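Local coordinates for piwi domain-containing protein (Vanderwaltozyma polyspora, PDB 5THE), which probably binds RNA as the C-terminal lobe, containing the Piwi domain, of a budding yeast Argonaute, at residues Q128-K134 / T164-G170; Y341-G345 / P489-Y493; P381-A387 / W455-N461. All coordinates share one frame; numbering follows the deposited sequence.

Contact 1 of 3, residues Q128-K134 / T164-G170; sequences QFGPPIK and TFETSPG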
loop_
_atom_site.group_PDB
_atom_site.type_symbol
_atom_site.label_atom_id
_atom_site.label_comp_id
_atom_site.label_asym_id
_atom_site.label_seq_id
_atom_site.Cartn_x
_atom_site.Cartn_y
_atom_site.Cartn_z
ATOM N N GLN A 128 14.795 -22.543 -17.691
ATOM C CA GLN A 128 15.914 -21.672 -18.028
ATOM C C GLN A 128 15.487 -20.215 -18.118
ATOM O O GLN A 128 15.963 -19.467 -18.973
ATOM C CB GLN A 128 16.577 -22.113 -19.334
ATOM C CG GLN A 128 17.045 -23.558 -19.306
ATOM C CD GLN A 128 17.847 -23.932 -20.538
ATOM O OE1 GLN A 128 18.997 -24.353 -20.439
ATOM N NE2 GLN A 128 17.241 -23.782 -21.703
ATOM N N PHE A 129 14.576 -19.801 -17.241
ATOM C CA PHE A 129 14.231 -18.395 -17.142
ATOM C C PHE A 129 15.126 -17.730 -16.105
ATOM O O PHE A 129 15.303 -18.248 -14.995
ATOM C CB PHE A 129 12.760 -18.188 -16.774
ATOM C CG PHE A 129 12.403 -16.742 -16.607
ATOM C CD1 PHE A 129 12.587 -16.103 -15.380
ATOM C CD2 PHE A 129 11.926 -16.005 -17.686
ATOM C CE1 PHE A 129 12.295 -14.754 -15.229
ATOM C CE2 PHE A 129 11.621 -14.654 -17.545
ATOM C CZ PHE A 129 11.801 -14.027 -16.315
ATOM N N GLY A 130 15.677 -16.582 -16.465
ATOM C CA GLY A 130 16.526 -15.837 -15.571
ATOM C C GLY A 130 16.976 -14.543 -16.207
ATOM O O GLY A 130 16.583 -14.200 -17.332
ATOM N N PRO A 131 17.814 -13.794 -15.495
ATOM C CA PRO A 131 18.367 -12.577 -16.071
ATOM C C PRO A 131 19.160 -12.894 -17.322
ATOM O O PRO A 131 19.668 -14.019 -17.490
ATOM C CB PRO A 131 19.270 -12.035 -14.951
ATOM C CG PRO A 131 19.574 -13.211 -14.110
ATOM C CD PRO A 131 18.358 -14.074 -14.158
ATOM N N PRO A 132 19.285 -11.934 -18.234
ATOM C CA PRO A 132 20.167 -12.120 -19.392
ATOM C C PRO A 132 21.575 -12.517 -18.956
ATOM O O PRO A 132 22.077 -12.071 -17.925
ATOM C CB PRO A 132 20.154 -10.744 -20.073
ATOM C CG PRO A 132 18.876 -10.083 -19.589
ATOM C CD PRO A 132 18.698 -10.582 -18.181
ATOM N N ILE A 133 22.211 -13.359 -19.753
ATOM C CA ILE A 133 23.459 -14.004 -19.357
ATOM C C ILE A 133 24.660 -13.167 -19.783
ATOM O O ILE A 133 24.683 -12.583 -20.875
ATOM C CB ILE A 133 23.541 -15.426 -19.942
ATOM C CG1 ILE A 133 22.302 -16.242 -19.544
ATOM C CG2 ILE A 133 24.812 -16.123 -19.469
ATOM C CD1 ILE A 133 21.317 -16.480 -20.682
ATOM N N LYS A 134 25.663 -13.126 -18.902
ATOM C CA LYS A 134 27.005 -12.557 -19.122
ATOM C C LYS A 134 26.949 -11.100 -19.525
ATOM O O LYS A 134 27.445 -10.244 -18.792
ATOM C CB LYS A 134 27.808 -13.368 -20.162
ATOM C CG LYS A 134 27.701 -12.876 -21.594
ATOM C CD LYS A 134 28.586 -13.667 -22.554
ATOM C CE LYS A 134 30.053 -13.342 -22.339
ATOM N NZ LYS A 134 30.284 -11.871 -22.418
ATOM N N THR A 164 28.302 -8.149 -23.487
ATOM C CA THR A 164 27.211 -8.553 -24.361
ATOM C C THR A 164 26.313 -9.514 -23.591
ATOM O O THR A 164 26.782 -10.263 -22.732
ATOM C CB THR A 164 27.733 -9.202 -25.649
ATOM O OG1 THR A 164 26.643 -9.781 -26.376
ATOM C CG2 THR A 164 28.748 -10.284 -25.326
ATOM N N PHE A 165 25.018 -9.480 -23.888
ATOM C CA PHE A 165 24.054 -10.288 -23.154
ATOM C C PHE A 165 23.200 -11.088 -24.118
ATOM O O PHE A 165 22.765 -10.572 -25.149
ATOM C CB PHE A 165 23.151 -9.422 -22.283
ATOM C CG PHE A 165 23.899 -8.503 -21.382
ATOM C CD1 PHE A 165 24.374 -8.946 -20.158
ATOM C CD2 PHE A 165 24.159 -7.204 -21.771
ATOM C CE1 PHE A 165 25.078 -8.098 -19.326
ATOM C CE2 PHE A 165 24.859 -6.356 -20.954
ATOM C CZ PHE A 165 25.320 -6.795 -19.727
ATOM N N GLU A 166 22.960 -12.346 -23.781
ATOM C CA GLU A 166 21.984 -13.142 -24.504
ATOM C C GLU A 166 20.778 -13.363 -23.598
ATOM O O GLU A 166 20.928 -13.665 -22.406
ATOM C CB GLU A 166 22.591 -14.459 -25.012
ATOM C CG GLU A 166 22.359 -15.710 -24.192
ATOM C CD GLU A 166 22.834 -16.961 -24.920
ATOM O OE1 GLU A 166 21.989 -17.819 -25.263
ATOM O OE2 GLU A 166 24.056 -17.076 -25.166
ATOM N N THR A 167 19.595 -13.116 -24.150
ATOM C CA THR A 167 18.350 -13.316 -23.427
ATOM C C THR A 167 18.205 -14.784 -23.050
ATOM O O THR A 167 18.449 -15.669 -23.875
ATOM C CB THR A 167 17.183 -12.865 -24.307
ATOM O OG1 THR A 167 17.362 -11.488 -24.653
ATOM C CG2 THR A 167 15.836 -13.044 -23.602
ATOM N N SER A 168 17.820 -15.041 -21.801
ATOM C CA SER A 168 17.668 -16.416 -21.357
ATOM C C SER A 168 16.640 -17.130 -22.232
ATOM O O SER A 168 15.719 -16.503 -22.762
ATOM C CB SER A 168 17.249 -16.478 -19.886
ATOM O OG SER A 168 15.890 -16.100 -19.696
ATOM N N PRO A 169 16.794 -18.438 -22.432
ATOM C CA PRO A 169 15.798 -19.166 -23.237
ATOM C C PRO A 169 14.413 -19.108 -22.627
ATOM O O PRO A 169 13.415 -19.082 -23.360
ATOM C CB PRO A 169 16.345 -20.601 -23.267
ATOM C CG PRO A 169 17.808 -20.465 -22.930
ATOM C CD PRO A 169 17.914 -19.293 -22.007
ATOM N N GLY A 170 14.323 -19.089 -21.292
ATOM C CA GLY A 170 13.024 -18.973 -20.658
ATOM C C GLY A 170 12.352 -17.649 -20.957
ATOM O O GLY A 170 11.143 -17.597 -21.207
HETATM O O HOH W 1 16.579 -13.171 -20.019
#
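Ser168 turns its hydroxyl in between its own backbone N and carbonyl carbon (chi1 73°), which sets OG 3.1 Å from Gly130 O, while Phe129 swings CG anti to its N (chi1 177°) and lays its ring edge, at CD2, against Gly170 C at 3.7 Å. The Ser168 hydroxyl has its main polar partner in the helix that follows: OG accepts from the backbone N of Glu171, making Ser168 the N-cap of helix 169-179. Backbone bonds clamp both ends of the contact. At the helix start Gly170 N gives a hydrogen bond to Gln128 O over 2.9 Å, and the two main chains close up enough for the Phe129 and Gly170 CA atoms to lie 3.8 Å apart. Further along, Ile133 N reaches Glu166 O in a nearly straight bond (171°), and a weak return bond runs from Glu166 N to Ile133 O; together they form a single antiparallel bridge. The contact lies in what is probably the MID domain, as in other Argonautes, where the chain leaves strand 124-127 and comes back into helix 169-179. Between the two clamps a water takes the hydrogen of Ser168 N and donates to Gly130 O. Apolar touches fill in around this frame: the CD1 end of Ile133 lies 3.7 Å from Glu166 CG, and Pro132 CB meets Phe165 CB. The extended Gln128 side chain lies across Pro169 at a slant, its NE2 3.6 Å from Pro169 CG. Beyond the pair, Phe129 packs on Leu203 and Ile206 of helix 197-210, and Phe165 on Leu512 of helix 490-515.

Contact 2 of 3, residues Y341-G345 / P489-Y493; sequences YFRDG and PAPVY. With nucleotides of chain B.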
loop_
_atom_site.group_PDB
_atom_site.type_symbol
_atom_site.label_atom_id
_atom_site.label_comp_id
_atom_site.label_asym_id
_atom_site.label_seq_id
_atom_site.Cartn_x
_atom_site.Cartn_y
_atom_site.Cartn_z
ATOM N N TYR A 341 -1.742 14.595 1.808
ATOM C CA TYR A 341 -0.465 14.136 1.265
ATOM C C TYR A 341 0.360 13.453 2.358
ATOM O O TYR A 341 0.924 14.116 3.237
ATOM C CB TYR A 341 0.282 15.319 0.656
ATOM C CG TYR A 341 1.667 15.001 0.161
ATOM C CD1 TYR A 341 1.882 13.965 -0.737
ATOM C CD2 TYR A 341 2.764 15.752 0.578
ATOM C CE1 TYR A 341 3.166 13.670 -1.199
ATOM C CE2 TYR A 341 4.044 15.473 0.123
ATOM C CZ TYR A 341 4.238 14.437 -0.772
ATOM O OH TYR A 341 5.504 14.159 -1.239
ATOM N N PHE A 342 0.428 12.124 2.307
ATOM C CA PHE A 342 1.202 11.361 3.286
ATOM C C PHE A 342 2.597 11.138 2.736
ATOM O O PHE A 342 2.753 10.562 1.659
ATOM C CB PHE A 342 0.560 10.014 3.603
ATOM C CG PHE A 342 -0.608 10.113 4.518
ATOM C CD1 PHE A 342 -0.436 10.049 5.895
ATOM C CD2 PHE A 342 -1.878 10.269 4.008
ATOM C CE1 PHE A 342 -1.520 10.138 6.747
ATOM C CE2 PHE A 342 -2.972 10.357 4.864
ATOM C CZ PHE A 342 -2.782 10.296 6.233
ATOM N N ARG A 343 3.606 11.583 3.473
ATOM C CA ARG A 343 4.981 11.506 3.001
ATOM C C ARG A 343 5.765 10.534 3.876
ATOM O O ARG A 343 5.899 10.750 5.085
ATOM C CB ARG A 343 5.638 12.883 3.013
ATOM C CG ARG A 343 7.109 12.835 2.687
ATOM C CD ARG A 343 7.377 12.273 1.310
ATOM N NE ARG A 343 8.557 12.929 0.771
ATOM C CZ ARG A 343 9.785 12.448 0.904
ATOM N NH1 ARG A 343 9.966 11.290 1.521
ATOM N NH2 ARG A 343 10.820 13.112 0.410
ATOM N N ASP A 344 6.286 9.475 3.264
ATOM C CA ASP A 344 7.076 8.477 3.975
ATOM C C ASP A 344 8.522 8.539 3.501
ATOM O O ASP A 344 8.828 9.046 2.418
ATOM C CB ASP A 344 6.521 7.062 3.751
ATOM C CG ASP A 344 7.107 6.058 4.705
ATOM O OD1 ASP A 344 7.296 4.887 4.333
ATOM O OD2 ASP A 344 7.388 6.452 5.853
ATOM N N GLY A 345 9.411 7.974 4.304
ATOM C CA GLY A 345 10.787 7.858 3.881
ATOM C C GLY A 345 11.460 9.206 3.977
ATOM O O GLY A 345 12.030 9.691 2.988
ATOM N N PRO A 489 -0.713 4.240 7.695
ATOM C CA PRO A 489 -1.900 4.320 6.826
ATOM C C PRO A 489 -1.648 3.668 5.474
ATOM O O PRO A 489 -0.535 3.700 4.946
ATOM C CB PRO A 489 -2.143 5.826 6.696
ATOM C CG PRO A 489 -1.627 6.375 8.042
ATOM C CD PRO A 489 -0.362 5.550 8.265
ATOM N N ALA A 490 -2.701 3.067 4.922
ATOM C CA ALA A 490 -2.558 2.328 3.670
ATOM C C ALA A 490 -1.875 3.119 2.554
ATOM O O ALA A 490 -1.068 2.521 1.827
ATOM C CB ALA A 490 -3.938 1.833 3.219
ATOM N N PRO A 491 -2.130 4.421 2.362
ATOM C CA PRO A 491 -1.402 5.148 1.303
ATOM C C PRO A 491 0.100 5.062 1.445
ATOM O O PRO A 491 0.801 4.986 0.432
ATOM C CB PRO A 491 -1.882 6.599 1.479
ATOM C CG PRO A 491 -3.174 6.486 2.178
ATOM C CD PRO A 491 -3.102 5.294 3.051
ATOM N N VAL A 492 0.606 5.110 2.686
ATOM C CA VAL A 492 2.043 5.037 2.923
ATOM C C VAL A 492 2.561 3.657 2.562
ATOM O O VAL A 492 3.543 3.515 1.829
ATOM C CB VAL A 492 2.364 5.392 4.385
ATOM C CG1 VAL A 492 3.851 5.077 4.714
ATOM C CG2 VAL A 492 2.040 6.840 4.663
ATOM N N TYR A 493 1.899 2.624 3.074
ATOM C CA TYR A 493 2.263 1.255 2.734
ATOM C C TYR A 493 2.243 1.049 1.220
ATOM O O TYR A 493 3.184 0.496 0.643
ATOM C CB TYR A 493 1.295 0.298 3.440
ATOM C CG TYR A 493 1.902 -0.956 4.056
ATOM C CD1 TYR A 493 2.663 -1.839 3.295
ATOM C CD2 TYR A 493 1.648 -1.292 5.396
ATOM C CE1 TYR A 493 3.202 -3.006 3.863
ATOM C CE2 TYR A 493 2.177 -2.436 5.973
ATOM C CZ TYR A 493 2.951 -3.296 5.205
ATOM O OH TYR A 493 3.470 -4.434 5.785
ATOM P P A B 5 2.344 -4.707 9.293
ATOM O OP1 A B 5 1.898 -3.335 9.664
ATOM O OP2 A B 5 3.261 -4.932 8.155
ATOM O "O5'" A B 5 2.934 -5.358 10.610
ATOM C "C5'" A B 5 2.188 -5.315 11.814
ATOM C "C4'" A B 5 2.691 -6.334 12.802
ATOM O "O4'" A B 5 2.517 -7.665 12.258
ATOM C "C3'" A B 5 4.174 -6.247 13.124
ATOM O "O3'" A B 5 4.422 -5.297 14.135
ATOM C "C2'" A B 5 4.518 -7.674 13.536
ATOM O "O2'" A B 5 4.112 -7.920 14.872
ATOM C "C1'" A B 5 3.600 -8.486 12.626
ATOM N N9 A B 5 4.283 -8.919 11.403
ATOM C C8 A B 5 4.461 -8.239 10.222
ATOM N N7 A B 5 5.125 -8.940 9.334
ATOM C C5 A B 5 5.392 -10.138 9.984
ATOM C C6 A B 5 6.060 -11.295 9.573
ATOM N N6 A B 5 6.600 -11.408 8.359
ATOM N N1 A B 5 6.146 -12.315 10.470
ATOM C C2 A B 5 5.592 -12.167 11.690
ATOM N N3 A B 5 4.930 -11.119 12.188
ATOM C C4 A B 5 4.880 -10.141 11.266
ATOM P P A B 4 1.870 -7.815 4.282
ATOM O OP1 A B 4 1.770 -6.718 3.284
ATOM O OP2 A B 4 3.013 -8.735 4.310
ATOM O "O5'" A B 4 1.705 -7.177 5.730
ATOM C "C5'" A B 4 0.485 -6.557 6.091
ATOM C "C4'" A B 4 0.001 -7.011 7.440
ATOM O "O4'" A B 4 -0.286 -8.427 7.420
ATOM C "C3'" A B 4 0.975 -6.842 8.590
ATOM O "O3'" A B 4 0.980 -5.511 9.059
ATOM C "C2'" A B 4 0.454 -7.858 9.600
ATOM O "O2'" A B 4 -0.711 -7.360 10.251
ATOM C "C1'" A B 4 0.020 -8.996 8.668
ATOM N N9 A B 4 1.101 -9.963 8.443
ATOM C C8 A B 4 2.195 -9.800 7.630
ATOM N N7 A B 4 3.002 -10.831 7.616
ATOM C C5 A B 4 2.389 -11.727 8.472
ATOM C C6 A B 4 2.759 -13.008 8.858
ATOM N N6 A B 4 3.883 -13.574 8.402
ATOM N N1 A B 4 1.938 -13.659 9.714
ATOM C C2 A B 4 0.815 -13.038 10.137
ATOM N N3 A B 4 0.351 -11.821 9.834
ATOM C C4 A B 4 1.210 -11.216 8.993
#
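Val492 splits its two methyl groups between Phe342 and Asp344, alternate residues of strand 339-344 that point toward the helix. With CG1 anti to its backbone N (chi1 170°), that methyl comes up against the carboxylate of Asp344, 3.4 Å from CG, the two side chains crossing at about a right angle. CG2 turns instead to Phe342 and lies 3.7 Å from its CB. The Phe342 ring is received by prolines: Pro489 places CB over one face and brings CG within 4.0 Å of CE1, while Pro491 CG approaches CD2 more loosely, at 4.4 Å. Ile386 and helix 465-475, through Cys472 and Leu475, also pack on this ring. No hydrogen bond joins the two segments, and every residue that touches across them is buried.

The polar end of Asp344 is held from elsewhere, OD1 by a salt bridge to Lys390 and OD2 by a hydrogen bond with Thr388. OD1 also lies close to the carboxylates of Asp272 and Asp496. Arg343, on the other side of the strand, sends NH1 to Asp344 O and Gly345 O, both close to its guanidinium plane, and NH2 to Glu358.

Tyr493 points away from the strand toward the bound RNA, where its OH lies 2.4 Å from phosphate oxygen OP2 of A5 of chain B, so short that the exact geometry is doubtful, though it fits a hydrogen bond to the phosphate. The first turn of helix 490-515 thus packs on a central strand of the RNase H-like Piwi fold with one side and meets the RNA backbone with another.

Contact 3 of 3, residues P381-A387 / W455-N461; sequences PPVTCIA and WCLYDEN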
loop_
_atom_site.group_PDB
_atom_site.type_symbol
_atom_site.label_atom_id
_atom_site.label_comp_id
_atom_site.label_asym_id
_atom_site.label_seq_id
_atom_site.Cartn_x
_atom_site.Cartn_y
_atom_site.Cartn_z
ATOM N N PRO A 381 -6.634 23.688 -4.688
ATOM C CA PRO A 381 -7.238 22.950 -3.560
ATOM C C PRO A 381 -6.348 22.997 -2.328
ATOM O O PRO A 381 -5.117 22.906 -2.436
ATOM C CB PRO A 381 -7.364 21.515 -4.102
ATOM C CG PRO A 381 -6.251 21.404 -5.132
ATOM C CD PRO A 381 -6.094 22.789 -5.731
ATOM N N PRO A 382 -6.929 23.115 -1.134
ATOM C CA PRO A 382 -6.106 23.121 0.089
ATOM C C PRO A 382 -5.456 21.767 0.360
ATOM O O PRO A 382 -6.064 20.708 0.183
ATOM C CB PRO A 382 -7.111 23.486 1.190
ATOM C CG PRO A 382 -8.474 23.076 0.632
ATOM C CD PRO A 382 -8.367 23.283 -0.852
ATOM N N VAL A 383 -4.219 21.813 0.832
ATOM C CA VAL A 383 -3.405 20.625 1.034
ATOM C C VAL A 383 -3.130 20.437 2.524
ATOM O O VAL A 383 -2.869 21.402 3.251
ATOM C CB VAL A 383 -2.091 20.739 0.239
ATOM C CG1 VAL A 383 -1.192 19.540 0.499
ATOM C CG2 VAL A 383 -2.392 20.893 -1.263
ATOM N N THR A 384 -3.190 19.192 2.981
ATOM C CA THR A 384 -2.646 18.818 4.281
ATOM C C THR A 384 -1.511 17.843 4.017
ATOM O O THR A 384 -1.678 16.897 3.239
ATOM C CB THR A 384 -3.702 18.176 5.191
ATOM O OG1 THR A 384 -4.748 19.116 5.477
ATOM C CG2 THR A 384 -3.050 17.726 6.519
ATOM N N CYS A 385 -0.364 18.064 4.648
ATOM C CA CYS A 385 0.760 17.141 4.536
ATOM C C CYS A 385 1.040 16.461 5.877
ATOM O O CYS A 385 1.165 17.125 6.915
ATOM C CB CYS A 385 2.013 17.865 4.032
ATOM S SG CYS A 385 3.489 16.832 4.084
ATOM N N ILE A 386 1.159 15.135 5.852
ATOM C CA ILE A 386 1.513 14.371 7.040
ATOM C C ILE A 386 2.711 13.492 6.729
ATOM O O ILE A 386 2.685 12.705 5.776
ATOM C CB ILE A 386 0.346 13.510 7.554
ATOM C CG1 ILE A 386 -0.834 14.407 7.930
ATOM C CG2 ILE A 386 0.814 12.668 8.760
ATOM C CD1 ILE A 386 -2.030 13.641 8.470
ATOM N N ALA A 387 3.755 13.614 7.538
ATOM C CA ALA A 387 4.931 12.777 7.388
ATOM C C ALA A 387 4.875 11.643 8.401
ATOM O O ALA A 387 4.446 11.832 9.543
ATOM C CB ALA A 387 6.211 13.602 7.564
ATOM N N TRP A 455 3.869 13.385 11.739
ATOM C CA TRP A 455 3.950 14.832 11.848
ATOM C C TRP A 455 3.013 15.458 10.828
ATOM O O TRP A 455 3.092 15.141 9.643
ATOM C CB TRP A 455 5.377 15.327 11.613
ATOM C CG TRP A 455 6.424 14.653 12.467
ATOM C CD1 TRP A 455 6.847 13.340 12.393
ATOM C CD2 TRP A 455 7.206 15.265 13.483
ATOM N NE1 TRP A 455 7.838 13.105 13.320
ATOM C CE2 TRP A 455 8.082 14.273 13.998
ATOM C CE3 TRP A 455 7.261 16.557 14.011
ATOM C CZ2 TRP A 455 8.988 14.537 15.021
ATOM C CZ3 TRP A 455 8.169 16.817 15.032
ATOM C CH2 TRP A 455 9.021 15.810 15.525
ATOM N N CYS A 456 2.136 16.347 11.279
ATOM C CA CYS A 456 1.477 17.241 10.339
ATOM C C CYS A 456 2.453 18.374 10.031
ATOM O O CYS A 456 2.745 19.202 10.901
ATOM C CB CYS A 456 0.167 17.779 10.901
ATOM S SG CYS A 456 -0.648 18.906 9.714
ATOM N N LEU A 457 2.977 18.396 8.806
ATOM C CA LEU A 457 3.950 19.399 8.393
ATOM C C LEU A 457 3.300 20.614 7.747
ATOM O O LEU A 457 3.919 21.686 7.690
ATOM C CB LEU A 457 4.944 18.786 7.403
ATOM C CG LEU A 457 5.756 17.555 7.836
ATOM C CD1 LEU A 457 6.762 17.161 6.753
ATOM C CD2 LEU A 457 6.469 17.827 9.138
ATOM N N TYR A 458 2.071 20.477 7.256
ATOM C CA TYR A 458 1.420 21.559 6.533
ATOM C C TYR A 458 -0.066 21.269 6.501
ATOM O O TYR A 458 -0.467 20.130 6.291
ATOM C CB TYR A 458 1.943 21.690 5.103
ATOM C CG TYR A 458 1.719 23.058 4.500
ATOM C CD1 TYR A 458 2.395 24.162 4.998
ATOM C CD2 TYR A 458 0.850 23.251 3.414
ATOM C CE1 TYR A 458 2.219 25.431 4.445
ATOM C CE2 TYR A 458 0.667 24.527 2.847
ATOM C CZ TYR A 458 1.362 25.609 3.379
ATOM O OH TYR A 458 1.225 26.884 2.867
ATOM N N ASP A 459 -0.884 22.291 6.703
ATOM C CA ASP A 459 -2.312 22.029 6.778
ATOM C C ASP A 459 -3.057 23.303 6.387
ATOM O O ASP A 459 -3.084 24.265 7.156
ATOM C CB ASP A 459 -2.706 21.545 8.174
ATOM C CG ASP A 459 -4.169 21.414 8.341
ATOM O OD1 ASP A 459 -4.690 21.821 9.392
ATOM O OD2 ASP A 459 -4.803 20.908 7.405
ATOM N N GLU A 460 -3.689 23.282 5.217
ATOM C CA GLU A 460 -4.620 24.335 4.838
ATOM C C GLU A 460 -6.062 23.914 5.062
ATOM O O GLU A 460 -6.979 24.541 4.528
ATOM C CB GLU A 460 -4.406 24.749 3.380
ATOM C CG GLU A 460 -2.969 24.644 2.941
ATOM C CD GLU A 460 -2.783 25.028 1.487
ATOM O OE1 GLU A 460 -2.629 26.233 1.202
ATOM O OE2 GLU A 460 -2.843 24.137 0.624
ATOM N N ASN A 461 -6.288 22.861 5.844
ATOM C CA ASN A 461 -7.629 22.312 5.972
ATOM C C ASN A 461 -8.182 22.419 7.383
ATOM O O ASN A 461 -9.179 21.766 7.683
ATOM C CB ASN A 461 -7.657 20.858 5.496
ATOM C CG ASN A 461 -7.608 20.750 3.982
ATOM O OD1 ASN A 461 -8.478 21.278 3.298
ATOM N ND2 ASN A 461 -6.589 20.078 3.458
#
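Thr384 and Cys385 meet Asp459 and Tyr458 in an antiparallel pairing of two strands whose axes run 4.4 Å apart at 177°. Backbone bonds come first. Ala387 and Trp455 exchange a reciprocal pair of hydrogen bonds, and Cys385 N reaches Tyr458 O over 2.6 Å. Cys385 O serves two donors, Leu457 N at 2.9 Å and, weakly, Tyr458 N. One residue past the end of strand 452-459, Glu460 N still bonds to Val383 O.

Side-chain polar bonds gather toward Asn461. The Thr384 hydroxyl, beside its own backbone N (chi1 -63°), donates to Asp459 OD2 over 2.6 Å on the anti side of the carboxylate and accepts from Asn461 ND2 within the amide plane at 2.9 Å. Asp459 OD2 takes Asn461 N as well, from above its plane, which makes an Asx turn. Glu460 runs alongside Val383 and receives its backbone N at OE2, an oxygen that also forms a salt bridge with Lys363. Asn461 OD1 lies against Pro382 CG and bonds to Lys338.

Apolar contacts occupy both faces. Cys385 CB meets Tyr458 CB, while Leu457 CD1 lies 3.7 Å from Ala387 CB; helix 351-373 covers Leu457 and Tyr458. On the opposite face Thr384 CG2 approaches Cys456 SG at 4.2 Å, and helix 465-475 packs on Ile386 and Cys456.

The extra residue opposite Cys385, with Leu457 and Tyr458 both facing it, is a classic beta bulge, here in two neighbouring strands of the RNase H-like Piwi domain flanked by helices.

How the contacts relate
From the N terminus, contact 1 comes first and closes the shortest loop, the almost entirely unmodelled excursion between strand 124-127 and helix 169-179. It is complete before contact 2 opens at 341-345 and stands apart, its centre about 37 Å from that of contact 2 and 48 Å from that of contact 3. Contact 2 waits for 489-493, so the loop that contact 3 closes, from 381-387 to 455-461, is nested inside it. These two adjoin through neighbouring parallel strands, where Tyr341 N lies 2.7 Å from Thr384 O. Strand 452-459, strand 383-389, strand 339-344 and helix 490-515 are thereby linked in succession across the Piwi domain.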